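Local coordinates for protein probable ribosomal RNA small subunit methyltransferase (Thermus thermophilus, PDB 3DMH) that methylates the N2 atom of a guanosine in 16S ribosomal RNA, with S-adenosylmethionine as the methyl donor, at residues A[258-272]-A[282-294]. Numbering follows the deposited sequence.
Sequences VVGVEDDLASVLSLQ and AQALHSDVDEALT. With SAM (S-adenosylmethionine), chain D.
Val259 to Glu262 pair in parallel with Gln283 to His286, the short strand axes 4.8 Å apart; Gly260 N to Gln283 O (2.8 Å) is almost straight, 178° at the hydrogen. On the helix side, Gly260 presents no side chain, and Leu271 CD2 closes in on the bare CA, so that a beta carbon there would be crowded. That methyl also meets Ala284 CB at 3.5 Å, so the small Ala284 is the bump seated between Leu271 and the CG of Gln272. Val268 straddles the next step, CG1 against Ala284 O and CG2 against the CB of His286. With CG anti to the backbone N (chi1 -170°), the His286 ring reaches the start of the helix, Leu265 CA over one face toward the rim: NE2 gives a hydrogen bond to Asp263 O (2.8 Å), which lies near the ring plane, while Leu265 CB makes an off-centre CH-pi contact. A leucine at His286 would probably leave Asp263 O, and Thr74 O outside these segments, without this donor. On the other sheet face, Val259 CG1 fits the notch between the methyls Leu285 CD1 (3.7 Å) and Leu293 CD2, and Val261 packs on Ser287 CB and Val289 O. At its strand's C-terminal end, Glu262 accepts from both ribose hydroxyls (OE2 from O2' 2.6 Å); past the neighbouring strand, Asp288 OD1, also bonded to Tyr8 OH, and Val289 N meet adenine N6 and N1, completing the right-handed beta-alpha-beta unit of a Rossmann-like methyltransferase cofactor site.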
ATOM      1  N   VAL A 258       3.297   5.585 -20.263  1.00 21.96           N
ATOM      2  CA  VAL A 258       3.572   5.394 -18.833  1.00 21.76           C
ATOM      3  C   VAL A 258       3.053   4.066 -18.310  1.00 21.73           C
ATOM      4  O   VAL A 258       1.925   3.659 -18.630  1.00 21.37           O
ATOM      5  CB  VAL A 258       2.964   6.540 -17.986  1.00 22.59           C
ATOM      6  CG1 VAL A 258       3.505   6.482 -16.571  1.00 22.71           C
ATOM      7  CG2 VAL A 258       3.272   7.906 -18.594  1.00 22.13           C
ATOM      8  N   VAL A 259       3.911   3.409 -17.523  1.00 20.40           N
ATOM      9  CA  VAL A 259       3.546   2.239 -16.729  1.00 20.00           C
ATOM     10  C   VAL A 259       3.700   2.645 -15.275  1.00 20.38           C
ATOM     11  O   VAL A 259       4.780   3.081 -14.881  1.00 21.02           O
ATOM     12  CB  VAL A 259       4.477   1.054 -16.985  1.00 19.26           C
ATOM     13  CG1 VAL A 259       4.100  -0.131 -16.072  1.00 18.68           C
ATOM     14  CG2 VAL A 259       4.405   0.624 -18.443  1.00 19.68           C
ATOM     15  N   GLY A 260       2.621   2.550 -14.495  1.00 19.79           N
ATOM     16  CA  GLY A 260       2.681   2.816 -13.051  1.00 19.38           C
ATOM     17  C   GLY A 260       2.665   1.469 -12.362  1.00 20.01           C
ATOM     18  O   GLY A 260       1.882   0.597 -12.734  1.00 20.89           O
ATOM     19  N   VAL A 261       3.566   1.293 -11.391  1.00 18.35           N
ATOM     20  CA  VAL A 261       3.533   0.108 -10.517  1.00 18.66           C
ATOM     21  C   VAL A 261       3.231   0.578  -9.114  1.00 18.35           C
ATOM     22  O   VAL A 261       3.766   1.582  -8.646  1.00 19.28           O
ATOM     23  CB  VAL A 261       4.820  -0.745 -10.553  1.00 17.62           C
ATOM     24  CG1 VAL A 261       4.945  -1.448 -11.916  1.00 18.68           C
ATOM     25  CG2 VAL A 261       6.109   0.041 -10.248  1.00 18.67           C
ATOM     26  N   GLU A 262       2.332  -0.151  -8.459  1.00 17.67           N
ATOM     27  CA  GLU A 262       1.803   0.285  -7.162  1.00 18.79           C
ATOM     28  C   GLU A 262       1.379  -0.958  -6.373  1.00 17.83           C
ATOM     29  O   GLU A 262       0.631  -1.803  -6.917  1.00 18.47           O
ATOM     30  CB  GLU A 262       0.619   1.230  -7.403  1.00 18.65           C
ATOM     31  CG  GLU A 262      -0.201   1.581  -6.176  1.00 18.58           C
ATOM     32  CD  GLU A 262       0.641   2.185  -5.067  1.00 19.53           C
ATOM     33  OE1 GLU A 262       1.268   3.239  -5.301  1.00 18.79           O
ATOM     34  OE2 GLU A 262       0.651   1.596  -3.971  1.00 19.93           O
ATOM     35  N   ASP A 263       1.857  -1.102  -5.135  1.00 18.04           N
ATOM     36  CA  ASP A 263       1.598  -2.318  -4.371  1.00 17.11           C
ATOM     37  C   ASP A 263       0.198  -2.326  -3.760  1.00 17.28           C
ATOM     38  O   ASP A 263      -0.287  -3.398  -3.400  1.00 17.37           O
ATOM     39  CB  ASP A 263       2.634  -2.418  -3.257  1.00 18.54           C
ATOM     40  CG  ASP A 263       2.563  -3.721  -2.489  1.00 17.43           C
ATOM     41  OD1 ASP A 263       2.817  -4.785  -3.096  1.00 18.27           O
ATOM     42  OD2 ASP A 263       2.301  -3.682  -1.247  1.00 18.61           O
ATOM     43  N   ASP A 264      -0.390  -1.140  -3.565  1.00 17.49           N
ATOM     44  CA  ASP A 264      -1.665  -1.036  -2.871  1.00 18.12           C
ATOM     45  C   ASP A 264      -2.853  -1.006  -3.843  1.00 17.74           C
ATOM     46  O   ASP A 264      -2.940  -0.112  -4.664  1.00 18.50           O
ATOM     47  CB  ASP A 264      -1.692   0.235  -1.994  1.00 19.30           C
ATOM     48  CG  ASP A 264      -3.077   0.557  -1.502  1.00 22.64           C
ATOM     49  OD1 ASP A 264      -3.729  -0.357  -1.016  1.00 23.94           O
ATOM     50  OD2 ASP A 264      -3.510   1.736  -1.622  1.00 25.80           O
ATOM     51  N   LEU A 265      -3.733  -2.005  -3.747  1.00 17.26           N
ATOM     52  CA  LEU A 265      -4.904  -2.086  -4.598  1.00 16.78           C
ATOM     53  C   LEU A 265      -5.762  -0.824  -4.600  1.00 16.86           C
ATOM     54  O   LEU A 265      -6.253  -0.414  -5.656  1.00 17.76           O
ATOM     55  CB  LEU A 265      -5.786  -3.274  -4.195  1.00 16.21           C
ATOM     56  CG  LEU A 265      -7.040  -3.521  -5.020  1.00 17.40           C
ATOM     57  CD1 LEU A 265      -6.692  -3.760  -6.477  1.00 18.02           C
ATOM     58  CD2 LEU A 265      -7.794  -4.684  -4.456  1.00 17.21           C
ATOM     59  N   ALA A 266      -5.984  -0.233  -3.422  1.00 16.41           N
ATOM     60  CA  ALA A 266      -6.836   0.983  -3.367  1.00 16.45           C
ATOM     61  C   ALA A 266      -6.221   2.081  -4.245  1.00 17.42           C
ATOM     62  O   ALA A 266      -6.923   2.809  -4.954  1.00 17.59           O
ATOM     63  CB  ALA A 266      -7.008   1.445  -1.924  1.00 17.99           C
ATOM     64  N   SER A 267      -4.895   2.188  -4.214  1.00 16.93           N
ATOM     65  CA  SER A 267      -4.179   3.167  -5.002  1.00 18.09           C
ATOM     66  C   SER A 267      -4.226   2.852  -6.496  1.00 18.24           C
ATOM     67  O   SER A 267      -4.406   3.756  -7.319  1.00 18.16           O
ATOM     68  CB  SER A 267      -2.731   3.282  -4.515  1.00 18.60           C
ATOM     69  OG  SER A 267      -2.719   3.876  -3.213  1.00 19.21           O
ATOM     70  N   VAL A 268      -4.099   1.573  -6.856  1.00 17.72           N
ATOM     71  CA  VAL A 268      -4.214   1.163  -8.259  1.00 18.11           C
ATOM     72  C   VAL A 268      -5.579   1.576  -8.819  1.00 17.57           C
ATOM     73  O   VAL A 268      -5.673   2.159  -9.912  1.00 18.71           O
ATOM     74  CB  VAL A 268      -4.050  -0.354  -8.405  1.00 18.40           C
ATOM     75  CG1 VAL A 268      -4.391  -0.826  -9.824  1.00 19.51           C
ATOM     76  CG2 VAL A 268      -2.635  -0.750  -8.046  1.00 19.19           C
ATOM     77  N   LEU A 269      -6.639   1.280  -8.072  1.00 17.81           N
ATOM     78  CA  LEU A 269      -8.003   1.618  -8.530  1.00 17.72           C
ATOM     79  C   LEU A 269      -8.189   3.121  -8.633  1.00 18.45           C
ATOM     80  O   LEU A 269      -8.871   3.619  -9.534  1.00 18.38           O
ATOM     81  CB  LEU A 269      -9.059   1.045  -7.592  1.00 17.65           C
ATOM     82  CG  LEU A 269      -9.071  -0.494  -7.539  1.00 19.29           C
ATOM     83  CD1 LEU A 269      -9.965  -0.991  -6.412  1.00 20.63           C
ATOM     84  CD2 LEU A 269      -9.521  -1.104  -8.871  1.00 21.49           C
ATOM     85  N   SER A 270      -7.565   3.842  -7.706  1.00 18.21           N
ATOM     86  CA  SER A 270      -7.580   5.311  -7.743  1.00 18.04           C
ATOM     87  C   SER A 270      -6.936   5.865  -9.005  1.00 18.18           C
ATOM     88  O   SER A 270      -7.529   6.714  -9.687  1.00 18.44           O
ATOM     89  CB  SER A 270      -6.896   5.879  -6.507  1.00 18.47           C
ATOM     90  OG  SER A 270      -7.576   5.467  -5.332  1.00 18.24           O
ATOM     91  N   LEU A 271      -5.736   5.365  -9.322  1.00 18.62           N
ATOM     92  CA  LEU A 271      -5.074   5.750 -10.564  1.00 19.51           C
ATOM     93  C   LEU A 271      -5.944   5.442 -11.790  1.00 18.78           C
ATOM     94  O   LEU A 271      -6.041   6.262 -12.699  1.00 19.12           O
ATOM     95  CB  LEU A 271      -3.733   5.031 -10.678  1.00 19.71           C
ATOM     96  CG  LEU A 271      -2.946   5.208 -11.985  1.00 20.13           C
ATOM     97  CD1 LEU A 271      -2.676   6.703 -12.276  1.00 21.88           C
ATOM     98  CD2 LEU A 271      -1.644   4.412 -11.928  1.00 21.24           C
ATOM     99  N   GLN A 272      -6.564   4.258 -11.818  1.00 18.25           N
ATOM    100  CA  GLN A 272      -7.390   3.877 -12.966  1.00 18.74           C
ATOM    101  C   GLN A 272      -8.548   4.849 -13.157  1.00 18.97           C
ATOM    102  O   GLN A 272      -8.847   5.251 -14.295  1.00 18.91           O
ATOM    103  CB  GLN A 272      -7.874   2.429 -12.810  1.00 18.49           C
ATOM    104  CG  GLN A 272      -6.746   1.425 -13.054  1.00 18.77           C
ATOM    105  CD  GLN A 272      -7.101  -0.012 -12.716  1.00 20.03           C
ATOM    106  OE1 GLN A 272      -8.071  -0.284 -12.009  1.00 23.62           O
ATOM    107  NE2 GLN A 272      -6.306  -0.943 -13.215  1.00 22.10           N
ATOM    108  N   ALA A 282      -2.732   4.999 -19.533  1.00 22.78           N
ATOM    109  CA  ALA A 282      -1.505   4.462 -18.939  1.00 22.22           C
ATOM    110  C   ALA A 282      -1.799   3.089 -18.364  1.00 22.32           C
ATOM    111  O   ALA A 282      -2.963   2.742 -18.118  1.00 22.77           O
ATOM    112  CB  ALA A 282      -0.961   5.400 -17.847  1.00 22.07           C
ATOM    113  N   GLN A 283      -0.749   2.300 -18.151  1.00 21.95           N
ATOM    114  CA  GLN A 283      -0.902   1.004 -17.524  1.00 22.55           C
ATOM    115  C   GLN A 283      -0.785   1.212 -16.040  1.00 22.37           C
ATOM    116  O   GLN A 283       0.191   1.794 -15.574  1.00 24.67           O
ATOM    117  CB  GLN A 283       0.169   0.035 -17.993  1.00 22.84           C
ATOM    118  CG  GLN A 283       0.078  -0.260 -19.487  1.00 24.97           C
ATOM    119  CD  GLN A 283       1.080  -1.299 -19.918  1.00 27.54           C
ATOM    120  OE1 GLN A 283       0.999  -2.466 -19.516  1.00 33.01           O
ATOM    121  NE2 GLN A 283       2.040  -0.887 -20.723  1.00 28.21           N
ATOM    122  N   ALA A 284      -1.810   0.786 -15.322  1.00 21.61           N
ATOM    123  CA  ALA A 284      -1.860   0.967 -13.879  1.00 20.26           C
ATOM    124  C   ALA A 284      -1.769  -0.414 -13.261  1.00 20.66           C
ATOM    125  O   ALA A 284      -2.787  -1.095 -13.085  1.00 21.51           O
ATOM    126  CB  ALA A 284      -3.164   1.650 -13.477  1.00 21.64           C
ATOM    127  N   LEU A 285      -0.548  -0.819 -12.911  1.00 19.78           N
ATOM    128  CA  LEU A 285      -0.324  -2.203 -12.504  1.00 19.00           C
ATOM    129  C   LEU A 285      -0.280  -2.334 -11.012  1.00 18.74           C
ATOM    130  O   LEU A 285       0.353  -1.542 -10.323  1.00 18.87           O
ATOM    131  CB  LEU A 285       0.980  -2.743 -13.095  1.00 19.75           C
ATOM    132  CG  LEU A 285       1.122  -2.578 -14.607  1.00 19.43           C
ATOM    133  CD1 LEU A 285       2.423  -3.201 -15.018  1.00 20.03           C
ATOM    134  CD2 LEU A 285      -0.035  -3.239 -15.305  1.00 20.53           C
ATOM    135  N   HIS A 286      -0.942  -3.376 -10.538  1.00 17.28           N
ATOM    136  CA  HIS A 286      -0.874  -3.766  -9.146  1.00 17.67           C
ATOM    137  C   HIS A 286       0.333  -4.690  -9.033  1.00 17.45           C
ATOM    138  O   HIS A 286       0.320  -5.813  -9.520  1.00 18.22           O
ATOM    139  CB  HIS A 286      -2.184  -4.462  -8.748  1.00 17.21           C
ATOM    140  CG  HIS A 286      -2.308  -4.703  -7.275  1.00 17.03           C
ATOM    141  ND1 HIS A 286      -3.118  -5.678  -6.728  1.00 17.91           N
ATOM    142  CD2 HIS A 286      -1.733  -4.058  -6.231  1.00 16.85           C
ATOM    143  CE1 HIS A 286      -3.026  -5.631  -5.410  1.00 16.98           C
ATOM    144  NE2 HIS A 286      -2.180  -4.664  -5.086  1.00 16.95           N
ATOM    145  N   SER A 287       1.382  -4.205  -8.374  1.00 17.46           N
ATOM    146  CA  SER A 287       2.693  -4.826  -8.470  1.00 17.40           C
ATOM    147  C   SER A 287       3.519  -4.501  -7.232  1.00 17.82           C
ATOM    148  O   SER A 287       3.488  -3.368  -6.744  1.00 18.87           O
ATOM    149  CB  SER A 287       3.421  -4.217  -9.665  1.00 18.46           C
ATOM    150  OG  SER A 287       4.656  -4.873  -9.930  1.00 18.43           O
ATOM    151  N   ASP A 288       4.270  -5.498  -6.762  1.00 17.81           N
ATOM    152  CA  ASP A 288       5.267  -5.278  -5.711  1.00 17.82           C
ATOM    153  C   ASP A 288       6.541  -4.852  -6.445  1.00 17.89           C
ATOM    154  O   ASP A 288       7.192  -5.677  -7.084  1.00 17.39           O
ATOM    155  CB  ASP A 288       5.496  -6.583  -4.936  1.00 18.66           C
ATOM    156  CG  ASP A 288       6.557  -6.459  -3.847  1.00 17.47           C
ATOM    157  OD1 ASP A 288       6.938  -5.317  -3.513  1.00 18.60           O
ATOM    158  OD2 ASP A 288       6.980  -7.516  -3.321  1.00 18.18           O
ATOM    159  N   VAL A 289       6.831  -3.555  -6.417  1.00 17.96           N
ATOM    160  CA  VAL A 289       7.919  -2.951  -7.205  1.00 18.39           C
ATOM    161  C   VAL A 289       7.719  -3.401  -8.671  1.00 18.11           C
ATOM    162  O   VAL A 289       6.638  -3.168  -9.234  1.00 19.43           O
ATOM    163  CB  VAL A 289       9.355  -3.207  -6.616  1.00 18.54           C
ATOM    164  CG1 VAL A 289      10.351  -2.229  -7.220  1.00 20.00           C
ATOM    165  CG2 VAL A 289       9.360  -2.973  -5.106  1.00 19.32           C
ATOM    166  N   ASP A 290       8.702  -4.044  -9.290  1.00 18.20           N
ATOM    167  CA  ASP A 290       8.565  -4.433 -10.694  1.00 18.87           C
ATOM    168  C   ASP A 290       8.121  -5.872 -10.908  1.00 18.40           C
ATOM    169  O   ASP A 290       8.278  -6.419 -12.003  1.00 19.19           O
ATOM    170  CB  ASP A 290       9.879  -4.196 -11.449  1.00 18.81           C
ATOM    171  CG  ASP A 290      11.040  -4.986 -10.878  1.00 20.84           C
ATOM    172  OD1 ASP A 290      10.996  -5.401  -9.693  1.00 20.80           O
ATOM    173  OD2 ASP A 290      12.034  -5.193 -11.607  1.00 22.19           O
ATOM    174  N   GLU A 291       7.543  -6.481  -9.876  1.00 18.86           N
ATOM    175  CA  GLU A 291       7.130  -7.887  -9.946  1.00 19.47           C
ATOM    176  C   GLU A 291       6.222  -8.189 -11.137  1.00 19.58           C
ATOM    177  O   GLU A 291       6.314  -9.266 -11.746  1.00 20.31           O
ATOM    178  CB  GLU A 291       6.450  -8.255  -8.623  1.00 19.44           C
ATOM    179  CG  GLU A 291       5.720  -9.563  -8.577  1.00 21.86           C
ATOM    180  CD  GLU A 291       4.233  -9.397  -8.521  1.00 25.00           C
ATOM    181  OE1 GLU A 291       3.733  -8.282  -8.210  1.00 24.77           O
ATOM    182  OE2 GLU A 291       3.564 -10.415  -8.780  1.00 29.99           O
ATOM    183  N   ALA A 292       5.356  -7.230 -11.472  1.00 19.32           N
ATOM    184  CA  ALA A 292       4.370  -7.430 -12.549  1.00 20.79           C
ATOM    185  C   ALA A 292       4.961  -7.325 -13.954  1.00 20.65           C
ATOM    186  O   ALA A 292       4.302  -7.706 -14.929  1.00 22.68           O
ATOM    187  CB  ALA A 292       3.233  -6.431 -12.411  1.00 21.55           C
ATOM    188  N   LEU A 293       6.180  -6.798 -14.073  1.00 20.51           N
ATOM    189  CA  LEU A 293       6.770  -6.561 -15.398  1.00 21.24           C
ATOM    190  C   LEU A 293       7.408  -7.822 -15.936  1.00 21.71           C
ATOM    191  O   LEU A 293       7.762  -8.734 -15.176  1.00 21.99           O
ATOM    192  CB  LEU A 293       7.813  -5.441 -15.363  1.00 21.30           C
ATOM    193  CG  LEU A 293       7.404  -4.098 -14.749  1.00 20.92           C
ATOM    194  CD1 LEU A 293       8.546  -3.117 -14.827  1.00 22.35           C
ATOM    195  CD2 LEU A 293       6.141  -3.496 -15.354  1.00 24.49           C
ATOM    196  N   THR A 294       7.571  -7.873 -17.256  1.00 22.00           N
ATOM    197  CA  THR A 294       8.337  -8.954 -17.845  1.00 23.30           C
ATOM    198  C   THR A 294       9.788  -8.754 -17.443  1.00 23.56           C
ATOM    199  O   THR A 294      10.197  -7.644 -17.081  1.00 23.91           O
ATOM    200  CB  THR A 294       8.247  -8.957 -19.385  1.00 23.11           C
ATOM    201  OG1 THR A 294       8.681  -7.682 -19.878  1.00 24.00           O
ATOM    202  CG2 THR A 294       6.823  -9.220 -19.829  1.00 24.31           C
TER
HETATM  203  N   SAM D 384       3.716   8.638  -6.878  1.00 16.82           N
HETATM  204  CA  SAM D 384       2.629   9.069  -5.933  1.00 17.87           C
HETATM  205  C   SAM D 384       2.757  10.556  -5.682  1.00 18.59           C
HETATM  206  O   SAM D 384       3.812  11.084  -6.061  1.00 19.76           O
HETATM  207  OXT SAM D 384       1.848  11.163  -5.093  1.00 19.44           O
HETATM  208  CB  SAM D 384       2.733   8.338  -4.593  1.00 17.79           C
HETATM  209  CG  SAM D 384       4.045   8.533  -3.828  1.00 17.65           C
HETATM  210  SD  SAM D 384       3.995   7.716  -2.200  1.00 19.20           S
HETATM  211  CE  SAM D 384       5.275   8.632  -1.294  1.00 19.57           C
HETATM  212  C5' SAM D 384       4.835   6.122  -2.426  1.00 17.16           C
HETATM  213  C4' SAM D 384       3.948   5.092  -3.107  1.00 15.33           C
HETATM  214  O4' SAM D 384       4.713   3.888  -3.108  1.00 13.93           O
HETATM  215  C3' SAM D 384       2.617   4.808  -2.398  1.00 14.02           C
HETATM  216  O3' SAM D 384       1.509   4.971  -3.273  1.00 13.83           O
HETATM  217  C2' SAM D 384       2.782   3.366  -1.908  1.00 13.48           C
HETATM  218  O2' SAM D 384       1.585   2.621  -1.804  1.00 14.54           O
HETATM  219  C1' SAM D 384       3.759   2.855  -2.964  1.00 13.93           C
HETATM  220  N9  SAM D 384       4.404   1.624  -2.549  1.00 11.94           N
HETATM  221  C8  SAM D 384       4.744   1.201  -1.266  1.00 13.52           C
HETATM  222  N7  SAM D 384       5.360  -0.004  -1.345  1.00 12.59           N
HETATM  223  C5  SAM D 384       5.397  -0.361  -2.677  1.00 11.05           C
HETATM  224  C6  SAM D 384       5.860  -1.493  -3.358  1.00 11.86           C
HETATM  225  N6  SAM D 384       6.390  -2.534  -2.701  1.00 12.42           N
HETATM  226  N1  SAM D 384       5.737  -1.513  -4.728  1.00 12.34           N
HETATM  227  C2  SAM D 384       5.166  -0.469  -5.421  1.00 12.71           C
HETATM  228  N3  SAM D 384       4.646   0.641  -4.765  1.00 12.22           N
HETATM  229  C4  SAM D 384       4.788   0.670  -3.421  1.00 11.34           C
HETATM  230  O   HOH W   1       1.589   2.469 -21.155  1.00 31.59           O